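Local structure of Cap5O (Staphylococcus aureus, 3OJO) at residues B[235-240]-B[423-428]. The protein probably oxidises UDP-N-acetyl-mannosamine with NAD as the cofactor, a dehydrogenase step in the synthesis of the staphylococcal capsular polysaccharide. Sequence-based numbering, arbitrary orientation.
Sequences ICNNLN and GNIFNF
N237 and F426 mark the closest backbone approach, their CA atoms 5.7 Å apart, where the C-terminal end of helix 208-238 meets the chain that follows strand 418-420 and takes a helical course from I425 to F428. F426 carries the contact. Its CB points toward the helix end, and with CG between the backbone N and the carbonyl carbon (chi1 58°) one ring face is turned to N240. The CA of N240 sits over the centre of that face, 3.7 Å from the ring centroid and 13° off the normal, a CH-pi contact. The N240 amide continues this cover past the ring's rim, lying nearly parallel to the ring (planes 14° apart), with its OD1 3.7 Å from CD1 of F426. On the opposite face, the backbone C of N424 lies off-centre toward the rim, so the phenyl group is sandwiched between main-chain atoms of the two segments. The N237 side chain reaches the ring edge and also touches the CG2 methyl of I425. Beyond the two segments, N237 packs on Y301 and I425 on T305 and I309, so helix 286-312 backs both sides of the junction. N240 also faces the second subunit, where its O accepts a hydrogen bond from R209 of that chain. The central-domain helix and the loop that follows strand 418-420, the edge strand of the parallel sheet, are thus joined around one aromatic ring, one face taken by the CA of N240 and its edge met by N237.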
loop_
_atom_site.group_PDB
_atom_site.type_symbol
_atom_site.label_atom_id
_atom_site.label_comp_id
_atom_site.label_asym_id
_atom_site.label_seq_id
_atom_site.Cartn_x
_atom_site.Cartn_y
_atom_site.Cartn_z
ATOM N N ILE B 235 -7.259 -15.459 3.117
ATOM C CA ILE B 235 -8.608 -15.398 2.545
ATOM C C ILE B 235 -8.719 -16.342 1.346
ATOM O O ILE B 235 -9.633 -17.173 1.303
ATOM C CB ILE B 235 -9.011 -13.922 2.214
ATOM C CG1 ILE B 235 -9.276 -13.109 3.513
ATOM C CG2 ILE B 235 -10.232 -13.870 1.269
ATOM C CD1 ILE B 235 -9.298 -11.520 3.342
ATOM N N CYS B 236 -7.761 -16.217 0.390
ATOM C CA CYS B 236 -7.648 -17.011 -0.832
ATOM C C CYS B 236 -7.489 -18.478 -0.556
ATOM O O CYS B 236 -8.046 -19.294 -1.290
ATOM C CB CYS B 236 -6.511 -16.501 -1.705
ATOM S SG CYS B 236 -6.926 -15.038 -2.658
ATOM N N ASN B 237 -6.718 -18.826 0.473
ATOM C CA ASN B 237 -6.547 -20.236 0.811
ATOM C C ASN B 237 -7.841 -20.863 1.341
ATOM O O ASN B 237 -8.154 -21.996 0.974
ATOM C CB ASN B 237 -5.346 -20.479 1.709
ATOM C CG ASN B 237 -4.058 -20.642 0.922
ATOM O OD1 ASN B 237 -3.154 -19.809 0.981
ATOM N ND2 ASN B 237 -3.946 -21.719 0.164
ATOM N N ASN B 238 -8.648 -20.066 2.072
ATOM C CA ASN B 238 -9.942 -20.473 2.606
ATOM C C ASN B 238 -11.000 -20.670 1.541
ATOM O O ASN B 238 -11.942 -21.425 1.771
ATOM C CB ASN B 238 -10.444 -19.479 3.663
ATOM C CG ASN B 238 -9.902 -19.735 5.054
ATOM O OD1 ASN B 238 -9.130 -20.679 5.313
ATOM N ND2 ASN B 238 -10.322 -18.915 5.997
ATOM N N LEU B 239 -10.870 -19.982 0.400
ATOM C CA LEU B 239 -11.838 -20.036 -0.697
ATOM C C LEU B 239 -11.329 -20.825 -1.911
ATOM O O LEU B 239 -11.975 -20.807 -2.958
ATOM C CB LEU B 239 -12.237 -18.614 -1.134
ATOM C CG LEU B 239 -12.731 -17.625 -0.076
ATOM C CD1 LEU B 239 -12.849 -16.243 -0.672
ATOM C CD2 LEU B 239 -14.073 -18.045 0.490
ATOM N N ASN B 240 -10.185 -21.518 -1.780
ATOM C CA ASN B 240 -9.576 -22.285 -2.869
ATOM C C ASN B 240 -9.321 -21.422 -4.081
ATOM O O ASN B 240 -9.641 -21.796 -5.209
ATOM C CB ASN B 240 -10.374 -23.558 -3.213
ATOM C CG ASN B 240 -10.387 -24.614 -2.123
ATOM O OD1 ASN B 240 -9.871 -24.425 -1.002
ATOM N ND2 ASN B 240 -11.005 -25.745 -2.430
ATOM N N GLY B 423 -0.141 -19.927 -3.355
ATOM C CA GLY B 423 -1.152 -19.969 -4.388
ATOM C C GLY B 423 -1.888 -21.285 -4.505
ATOM O O GLY B 423 -3.040 -21.284 -4.905
ATOM N N ASN B 424 -1.269 -22.419 -4.172
ATOM C CA ASN B 424 -1.954 -23.715 -4.349
ATOM C C ASN B 424 -1.880 -24.677 -3.175
ATOM O O ASN B 424 -2.260 -25.836 -3.338
ATOM C CB ASN B 424 -1.434 -24.409 -5.609
ATOM C CG ASN B 424 0.056 -24.674 -5.586
ATOM O OD1 ASN B 424 0.762 -24.416 -6.550
ATOM N ND2 ASN B 424 0.575 -25.133 -4.469
ATOM N N ILE B 425 -1.375 -24.224 -2.016
ATOM C CA ILE B 425 -1.252 -25.090 -0.841
ATOM C C ILE B 425 -2.577 -25.777 -0.404
ATOM O O ILE B 425 -2.545 -26.923 0.053
ATOM C CB ILE B 425 -0.392 -24.471 0.305
ATOM C CG1 ILE B 425 -0.026 -25.484 1.418
ATOM C CG2 ILE B 425 -0.992 -23.184 0.863
ATOM C CD1 ILE B 425 0.885 -26.642 0.990
ATOM N N PHE B 426 -3.725 -25.114 -0.642
ATOM C CA PHE B 426 -5.074 -25.619 -0.327
ATOM C C PHE B 426 -5.421 -26.949 -1.057
ATOM O O PHE B 426 -6.315 -27.664 -0.609
ATOM C CB PHE B 426 -6.145 -24.543 -0.616
ATOM C CG PHE B 426 -6.151 -24.044 -2.043
ATOM C CD1 PHE B 426 -6.843 -24.729 -3.037
ATOM C CD2 PHE B 426 -5.458 -22.891 -2.394
ATOM C CE1 PHE B 426 -6.829 -24.277 -4.355
ATOM C CE2 PHE B 426 -5.462 -22.434 -3.705
ATOM C CZ PHE B 426 -6.136 -23.134 -4.681
ATOM N N ASN B 427 -4.714 -27.253 -2.183
ATOM C CA ASN B 427 -4.873 -28.474 -2.989
ATOM C C ASN B 427 -4.368 -29.688 -2.223
ATOM O O ASN B 427 -4.926 -30.775 -2.364
ATOM C CB ASN B 427 -4.112 -28.361 -4.305
ATOM C CG ASN B 427 -4.766 -27.482 -5.332
ATOM O OD1 ASN B 427 -5.955 -27.153 -5.253
ATOM N ND2 ASN B 427 -4.002 -27.125 -6.362
ATOM N N PHE B 428 -3.305 -29.504 -1.423
ATOM C CA PHE B 428 -2.745 -30.579 -0.631
ATOM C C PHE B 428 -3.763 -31.052 0.406
ATOM O O PHE B 428 -4.120 -32.234 0.401
ATOM C CB PHE B 428 -1.418 -30.160 0.027
ATOM C CG PHE B 428 -0.719 -31.315 0.706
ATOM C CD1 PHE B 428 -0.841 -31.516 2.073
ATOM C CD2 PHE B 428 0.027 -32.228 -0.032
ATOM C CE1 PHE B 428 -0.218 -32.600 2.692
ATOM C CE2 PHE B 428 0.658 -33.308 0.591
ATOM C CZ PHE B 428 0.537 -33.482 1.948
#